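Beta-galacturonidase (Eisenbergiella tayi, PDB 6NCW) is a family 2 glycoside hydrolase that probably removes beta-linked galacturonic acid from its substrates. Local coordinates at residues Gly180-Lys192 with Pro228-Ala240. Numbering follows the deposited sequence.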
ATOM      1  N   GLY A 180      12.192 -23.255  61.995  1.00 52.64           N
ATOM      2  CA  GLY A 180      11.462 -23.262  63.242  1.00 54.59           C
ATOM      3  C   GLY A 180      10.095 -22.600  63.160  1.00 61.98           C
ATOM      4  O   GLY A 180       9.795 -21.848  62.234  1.00 59.36           O
ATOM      5  N   ARG A 181       9.264 -22.906  64.159  1.00 59.40           N
ATOM      6  CA  ARG A 181       7.955 -22.281  64.305  1.00 57.80           C
ATOM      7  C   ARG A 181       8.097 -20.762  64.367  1.00 60.18           C
ATOM      8  O   ARG A 181       9.092 -20.233  64.864  1.00 57.30           O
ATOM      9  CB  ARG A 181       7.269 -22.819  65.568  1.00 62.05           C
ATOM     10  CG  ARG A 181       5.902 -22.230  65.895  1.00 64.36           C
ATOM     11  CD  ARG A 181       5.327 -22.848  67.170  1.00 67.03           C
ATOM     12  NE  ARG A 181       4.105 -22.174  67.612  1.00 76.97           N
ATOM     13  CZ  ARG A 181       4.080 -21.097  68.394  1.00 71.88           C
ATOM     14  NH1 ARG A 181       5.216 -20.563  68.825  1.00 74.39           N
ATOM     15  NH2 ARG A 181       2.920 -20.550  68.745  1.00 65.59           N
ATOM     16  N   LEU A 182       7.092 -20.054  63.840  1.00 59.30           N
ATOM     17  CA  LEU A 182       7.132 -18.600  63.742  1.00 58.93           C
ATOM     18  C   LEU A 182       5.821 -17.992  64.232  1.00 53.19           C
ATOM     19  O   LEU A 182       4.746 -18.549  64.000  1.00 55.75           O
ATOM     20  CB  LEU A 182       7.415 -18.167  62.296  1.00 59.82           C
ATOM     21  CG  LEU A 182       8.104 -16.816  62.100  1.00 60.92           C
ATOM     22  CD1 LEU A 182       9.365 -16.965  61.240  1.00 56.37           C
ATOM     23  CD2 LEU A 182       7.130 -15.814  61.484  1.00 58.39           C
ATOM     24  N   ASP A 183       5.921 -16.850  64.913  1.00 52.65           N
ATOM     25  CA  ASP A 183       4.783 -16.146  65.496  1.00 53.24           C
ATOM     26  C   ASP A 183       4.782 -14.703  65.024  1.00 52.94           C
ATOM     27  O   ASP A 183       5.834 -14.131  64.725  1.00 50.39           O
ATOM     28  CB  ASP A 183       4.813 -16.114  67.045  1.00 59.76           C
ATOM     29  CG  ASP A 183       4.681 -17.484  67.671  1.00 69.49           C
ATOM     30  OD1 ASP A 183       3.909 -18.315  67.141  1.00 71.77           O
ATOM     31  OD2 ASP A 183       5.351 -17.721  68.703  1.00 76.91           O
ATOM     32  N   GLY A 184       3.599 -14.109  65.004  1.00 49.12           N
ATOM     33  CA  GLY A 184       3.472 -12.717  64.638  1.00 45.02           C
ATOM     34  C   GLY A 184       2.027 -12.389  64.322  1.00 47.99           C
ATOM     35  O   GLY A 184       1.115 -13.166  64.610  1.00 46.56           O
ATOM     36  N   SER A 185       1.842 -11.216  63.720  1.00 42.59           N
ATOM     37  CA  SER A 185       0.521 -10.781  63.300  1.00 41.71           C
ATOM     38  C   SER A 185       0.616 -10.121  61.925  1.00 46.46           C
ATOM     39  O   SER A 185       1.704  -9.776  61.450  1.00 41.24           O
ATOM     40  CB  SER A 185      -0.112  -9.829  64.328  1.00 38.52           C
ATOM     41  OG  SER A 185       0.491  -8.540  64.306  1.00 39.36           O
ATOM     42  N   VAL A 186      -0.536  -9.967  61.277  1.00 42.97           N
ATOM     43  CA  VAL A 186      -0.636  -9.216  60.034  1.00 36.23           C
ATOM     44  C   VAL A 186      -1.675  -8.121  60.226  1.00 34.83           C
ATOM     45  O   VAL A 186      -2.816  -8.401  60.614  1.00 35.47           O
ATOM     46  CB  VAL A 186      -0.991 -10.123  58.844  1.00 36.87           C
ATOM     47  CG1 VAL A 186      -1.351  -9.279  57.633  1.00 35.69           C
ATOM     48  CG2 VAL A 186       0.181 -11.009  58.522  1.00 37.22           C
ATOM     49  N   GLU A 187      -1.274  -6.876  59.966  1.00 32.84           N
ATOM     50  CA  GLU A 187      -2.157  -5.724  60.059  1.00 37.50           C
ATOM     51  C   GLU A 187      -2.587  -5.282  58.659  1.00 35.40           C
ATOM     52  O   GLU A 187      -1.742  -5.054  57.787  1.00 35.16           O
ATOM     53  CB  GLU A 187      -1.468  -4.568  60.789  1.00 34.50           C
ATOM     54  CG  GLU A 187      -2.345  -3.328  60.876  1.00 43.67           C
ATOM     55  CD  GLU A 187      -1.760  -2.222  61.740  1.00 55.72           C
ATOM     56  OE1 GLU A 187      -2.526  -1.302  62.120  1.00 48.82           O
ATOM     57  OE2 GLU A 187      -0.542  -2.272  62.031  1.00 59.79           O
ATOM     58  N   VAL A 188      -3.895  -5.122  58.463  1.00 36.17           N
ATOM     59  CA  VAL A 188      -4.486  -4.918  57.139  1.00 31.80           C
ATOM     60  C   VAL A 188      -5.240  -3.596  57.143  1.00 37.29           C
ATOM     61  O   VAL A 188      -6.148  -3.392  57.963  1.00 39.62           O
ATOM     62  CB  VAL A 188      -5.428  -6.069  56.744  1.00 31.73           C
ATOM     63  CG1 VAL A 188      -6.088  -5.773  55.398  1.00 35.20           C
ATOM     64  CG2 VAL A 188      -4.692  -7.383  56.694  1.00 25.77           C
ATOM     65  N   GLU A 189      -4.872  -2.705  56.226  1.00 31.20           N
ATOM     66  CA  GLU A 189      -5.569  -1.443  56.028  1.00 34.72           C
ATOM     67  C   GLU A 189      -6.020  -1.321  54.579  1.00 36.44           C
ATOM     68  O   GLU A 189      -5.310  -1.750  53.661  1.00 35.50           O
ATOM     69  CB  GLU A 189      -4.681  -0.260  56.404  1.00 39.01           C
ATOM     70  CG  GLU A 189      -4.154  -0.348  57.839  1.00 44.54           C
ATOM     71  CD  GLU A 189      -3.725   0.997  58.413  1.00 56.14           C
ATOM     72  OE1 GLU A 189      -3.685   1.123  59.664  1.00 64.03           O
ATOM     73  OE2 GLU A 189      -3.430   1.922  57.618  1.00 57.62           O
ATOM     74  N   ILE A 190      -7.200  -0.741  54.380  1.00 33.34           N
ATOM     75  CA  ILE A 190      -7.750  -0.504  53.050  1.00 39.20           C
ATOM     76  C   ILE A 190      -7.960   0.995  52.907  1.00 38.84           C
ATOM     77  O   ILE A 190      -8.830   1.573  53.568  1.00 40.59           O
ATOM     78  CB  ILE A 190      -9.059  -1.272  52.813  1.00 33.91           C
ATOM     79  CG1 ILE A 190      -8.847  -2.762  53.048  1.00 31.80           C
ATOM     80  CG2 ILE A 190      -9.573  -1.017  51.403  1.00 37.04           C
ATOM     81  CD1 ILE A 190     -10.108  -3.558  52.955  1.00 33.62           C
ATOM     82  N   GLY A 191      -7.169   1.624  52.045  1.00 38.72           N
ATOM     83  CA  GLY A 191      -7.256   3.059  51.856  1.00 40.37           C
ATOM     84  C   GLY A 191      -7.046   3.850  53.129  1.00 46.76           C
ATOM     85  O   GLY A 191      -7.739   4.849  53.357  1.00 47.17           O
ATOM     86  N   LYS A 192      -6.111   3.417  53.973  1.00 43.80           N
ATOM     87  CA  LYS A 192      -5.801   4.026  55.266  1.00 53.48           C
ATOM     88  C   LYS A 192      -6.908   3.852  56.309  1.00 51.37           C
ATOM     89  O   LYS A 192      -6.762   4.359  57.424  1.00 53.17           O
ATOM     90  CB  LYS A 192      -5.468   5.523  55.147  1.00 54.07           C
ATOM     91  CG  LYS A 192      -4.212   5.817  54.340  1.00 54.27           C
ATOM     92  CD  LYS A 192      -3.027   4.984  54.828  1.00 58.50           C
ATOM     93  CE  LYS A 192      -1.773   5.839  54.955  1.00 62.26           C
ATOM     94  NZ  LYS A 192      -1.634   6.783  53.808  1.00 64.52           N
ATOM     95  N   PRO A 228     -14.544   4.547  38.408  1.00 29.43           N
ATOM     96  CA  PRO A 228     -13.673   3.428  38.834  1.00 28.87           C
ATOM     97  C   PRO A 228     -12.819   3.750  40.056  1.00 27.88           C
ATOM     98  O   PRO A 228     -11.590   3.872  39.982  1.00 29.46           O
ATOM     99  CB  PRO A 228     -12.831   3.171  37.577  1.00 25.70           C
ATOM    100  CG  PRO A 228     -12.758   4.491  36.902  1.00 28.32           C
ATOM    101  CD  PRO A 228     -14.066   5.189  37.167  1.00 26.12           C
ATOM    102  N   VAL A 229     -13.469   3.863  41.219  1.00 28.95           N
ATOM    103  CA  VAL A 229     -12.760   4.164  42.461  1.00 25.97           C
ATOM    104  C   VAL A 229     -11.971   2.944  42.916  1.00 28.44           C
ATOM    105  O   VAL A 229     -12.510   1.834  42.994  1.00 26.22           O
ATOM    106  CB  VAL A 229     -13.751   4.603  43.552  1.00 31.92           C
ATOM    107  CG1 VAL A 229     -13.043   4.773  44.885  1.00 26.95           C
ATOM    108  CG2 VAL A 229     -14.480   5.862  43.133  1.00 28.26           C
ATOM    109  N   LEU A 230     -10.690   3.146  43.227  1.00 20.83           N
ATOM    110  CA  LEU A 230      -9.806   2.089  43.689  1.00 25.56           C
ATOM    111  C   LEU A 230      -9.260   2.427  45.073  1.00 30.80           C
ATOM    112  O   LEU A 230      -9.141   3.598  45.446  1.00 27.52           O
ATOM    113  CB  LEU A 230      -8.622   1.871  42.715  1.00 26.76           C
ATOM    114  CG  LEU A 230      -8.984   1.539  41.266  1.00 23.78           C
ATOM    115  CD1 LEU A 230      -7.742   1.521  40.371  1.00 22.17           C
ATOM    116  CD2 LEU A 230      -9.691   0.205  41.244  1.00 22.61           C
ATOM    117  N   TYR A 231      -8.909   1.391  45.826  1.00 31.11           N
ATOM    118  CA  TYR A 231      -8.274   1.553  47.123  1.00 28.60           C
ATOM    119  C   TYR A 231      -7.021   0.701  47.206  1.00 29.27           C
ATOM    120  O   TYR A 231      -7.014  -0.446  46.756  1.00 29.25           O
ATOM    121  CB  TYR A 231      -9.212   1.148  48.255  1.00 29.19           C
ATOM    122  CG  TYR A 231     -10.446   2.001  48.388  1.00 26.73           C
ATOM    123  CD1 TYR A 231     -10.439   3.137  49.176  1.00 31.01           C
ATOM    124  CD2 TYR A 231     -11.618   1.663  47.735  1.00 26.04           C
ATOM    125  CE1 TYR A 231     -11.569   3.922  49.311  1.00 35.42           C
ATOM    126  CE2 TYR A 231     -12.756   2.436  47.855  1.00 31.20           C
ATOM    127  CZ  TYR A 231     -12.728   3.565  48.658  1.00 34.19           C
ATOM    128  OH  TYR A 231     -13.851   4.342  48.802  1.00 33.12           O
ATOM    129  N   LEU A 232      -5.978   1.235  47.834  1.00 29.34           N
ATOM    130  CA  LEU A 232      -4.838   0.399  48.180  1.00 33.26           C
ATOM    131  C   LEU A 232      -5.164  -0.407  49.432  1.00 37.58           C
ATOM    132  O   LEU A 232      -5.634   0.148  50.433  1.00 36.91           O
ATOM    133  CB  LEU A 232      -3.589   1.250  48.406  1.00 32.83           C
ATOM    134  CG  LEU A 232      -3.173   2.129  47.229  1.00 34.99           C
ATOM    135  CD1 LEU A 232      -2.243   3.227  47.688  1.00 28.73           C
ATOM    136  CD2 LEU A 232      -2.509   1.266  46.175  1.00 32.64           C
ATOM    137  N   ILE A 233      -4.941  -1.716  49.373  1.00 33.87           N
ATOM    138  CA  ILE A 233      -5.031  -2.579  50.541  1.00 29.21           C
ATOM    139  C   ILE A 233      -3.609  -2.923  50.947  1.00 33.36           C
ATOM    140  O   ILE A 233      -2.791  -3.317  50.105  1.00 29.34           O
ATOM    141  CB  ILE A 233      -5.893  -3.836  50.286  1.00 28.89           C
ATOM    142  CG1 ILE A 233      -5.998  -4.681  51.551  1.00 29.05           C
ATOM    143  CG2 ILE A 233      -5.362  -4.693  49.127  1.00 27.74           C
ATOM    144  CD1 ILE A 233      -7.059  -5.767  51.469  1.00 30.70           C
ATOM    145  N   THR A 234      -3.295  -2.716  52.226  1.00 33.06           N
ATOM    146  CA  THR A 234      -1.948  -2.929  52.743  1.00 32.55           C
ATOM    147  C   THR A 234      -1.959  -3.994  53.832  1.00 35.74           C
ATOM    148  O   THR A 234      -2.799  -3.962  54.739  1.00 32.10           O
ATOM    149  CB  THR A 234      -1.360  -1.627  53.290  1.00 36.67           C
ATOM    150  OG1 THR A 234      -1.465  -0.609  52.287  1.00 40.68           O
ATOM    151  CG2 THR A 234       0.104  -1.823  53.639  1.00 36.27           C
ATOM    152  N   ALA A 235      -1.018  -4.922  53.751  1.00 31.92           N
ATOM    153  CA  ALA A 235      -0.823  -5.914  54.795  1.00 37.01           C
ATOM    154  C   ALA A 235       0.616  -5.822  55.283  1.00 37.25           C
ATOM    155  O   ALA A 235       1.553  -5.980  54.492  1.00 39.11           O
ATOM    156  CB  ALA A 235      -1.143  -7.321  54.290  1.00 32.55           C
ATOM    157  N   VAL A 236       0.795  -5.564  56.579  1.00 36.53           N
ATOM    158  CA  VAL A 236       2.124  -5.506  57.186  1.00 36.44           C
ATOM    159  C   VAL A 236       2.267  -6.690  58.136  1.00 34.66           C
ATOM    160  O   VAL A 236       1.471  -6.851  59.069  1.00 37.43           O
ATOM    161  CB  VAL A 236       2.370  -4.165  57.895  1.00 36.71           C
ATOM    162  CG1 VAL A 236       3.762  -4.143  58.541  1.00 36.83           C
ATOM    163  CG2 VAL A 236       2.234  -3.015  56.899  1.00 31.39           C
ATOM    164  N   LEU A 237       3.248  -7.543  57.864  1.00 31.65           N
ATOM    165  CA  LEU A 237       3.585  -8.657  58.734  1.00 37.93           C
ATOM    166  C   LEU A 237       4.600  -8.194  59.775  1.00 44.62           C
ATOM    167  O   LEU A 237       5.620  -7.584  59.426  1.00 41.23           O
ATOM    168  CB  LEU A 237       4.151  -9.818  57.920  1.00 39.23           C
ATOM    169  CG  LEU A 237       4.717 -11.024  58.679  1.00 42.16           C
ATOM    170  CD1 LEU A 237       3.634 -11.872  59.322  1.00 34.33           C
ATOM    171  CD2 LEU A 237       5.571 -11.878  57.741  1.00 41.10           C
ATOM    172  N   ARG A 238       4.303  -8.463  61.050  1.00 46.24           N
ATOM    173  CA  ARG A 238       5.206  -8.180  62.163  1.00 45.75           C
ATOM    174  C   ARG A 238       5.493  -9.467  62.919  1.00 47.61           C
ATOM    175  O   ARG A 238       4.563 -10.160  63.339  1.00 42.68           O
ATOM    176  CB  ARG A 238       4.615  -7.146  63.119  1.00 47.22           C
ATOM    177  CG  ARG A 238       4.561  -5.751  62.537  1.00 48.02           C
ATOM    178  CD  ARG A 238       3.800  -4.798  63.444  1.00 66.88           C
ATOM    179  NE  ARG A 238       3.381  -3.601  62.714  1.00 73.30           N
ATOM    180  CZ  ARG A 238       4.100  -2.487  62.631  1.00 67.58           C
ATOM    181  NH1 ARG A 238       5.276  -2.404  63.246  1.00 65.65           N
ATOM    182  NH2 ARG A 238       3.638  -1.454  61.939  1.00 63.21           N
ATOM    183  N   THR A 239       6.781  -9.781  63.086  1.00 50.02           N
ATOM    184  CA  THR A 239       7.260 -10.895  63.892  1.00 53.94           C
ATOM    185  C   THR A 239       7.985 -10.354  65.129  1.00 57.38           C
ATOM    186  O   THR A 239       7.743  -9.215  65.558  1.00 57.03           O
ATOM    187  CB  THR A 239       8.164 -11.802  63.045  1.00 56.48           C
ATOM    188  OG1 THR A 239       9.357 -11.087  62.689  1.00 60.52           O
ATOM    189  CG2 THR A 239       7.453 -12.263  61.785  1.00 50.06           C
ATOM    190  N   ALA A 240       8.884 -11.166  65.688  1.00 61.17           N
ATOM    191  CA  ALA A 240       9.777 -10.729  66.762  1.00 58.69           C
ATOM    192  C   ALA A 240      10.907  -9.840  66.223  1.00 61.46           C
ATOM    193  O   ALA A 240      11.019  -8.660  66.572  1.00 60.26           O
ATOM    194  CB  ALA A 240      10.352 -11.921  67.471  1.00 56.24           C
TER
HETATM  195  O   HOH W   1      -4.466   1.259  52.956  1.00 42.71           O
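Strands 182-190 and 231-238 run antiparallel, their axes at 162°, and pair from Ser185-Arg238 to Ile190-Ile233. Ser185-Arg238, Glu187-Val236 and Glu189-Thr234 are hydrogen-bonded pairs, each joined by two N-H...O=C bonds; in the last, Thr234 N reaches Glu189 O at 2.7 Å. Val186-Leu237 and Val188-Ala235 alternate with them as non-hydrogen-bonded pairs, and Ile190-Ile233 follows the last; here CA-H...O contacts fill in, as from Val188 CA to Thr234 O at 3.1 Å. A further bond, Gly191 N to Leu232 O (2.7 Å), carries the pairing into the turn after Ile190, and a water accepting from Lys192 N donates to the same carbonyl.

The alternation sorts the side chains. Val186, Val188, Ile190, Ile233, Ala235 and Leu237 share one face. With chi1 at -178°, Ile233 swings CG1 away from its own amide nitrogen and runs alongside the Ile190 side chain, CG1 to CG1 at 3.7 Å; CD1 of Ile233 also reaches Val188 CG1. Val186 straddles two partners, CG1 on Ala235 CB and CG2 on Leu237 CD1 at 3.6 Å. Ile190 CG2 meets Tyr231 CB at 3.8 Å, while the Tyr231 hydroxyl is hydrogen-bonded to the backbone N of Glu221. On the opposite face Glu187 and Arg238 run side by side, OE2 4.2 Å from NE, too far for a salt bridge.

Phe157 and Ile172, from strands 150-162 and 165-176, pack against the aliphatic face, as expected for the immunoglobulin-like beta-sandwich of this family. The backbone bonds thus fix the register, the branched apolar chains make one side of the sheet a core surface, and the charged pair on the other side probably adds only modest electrostatic attraction.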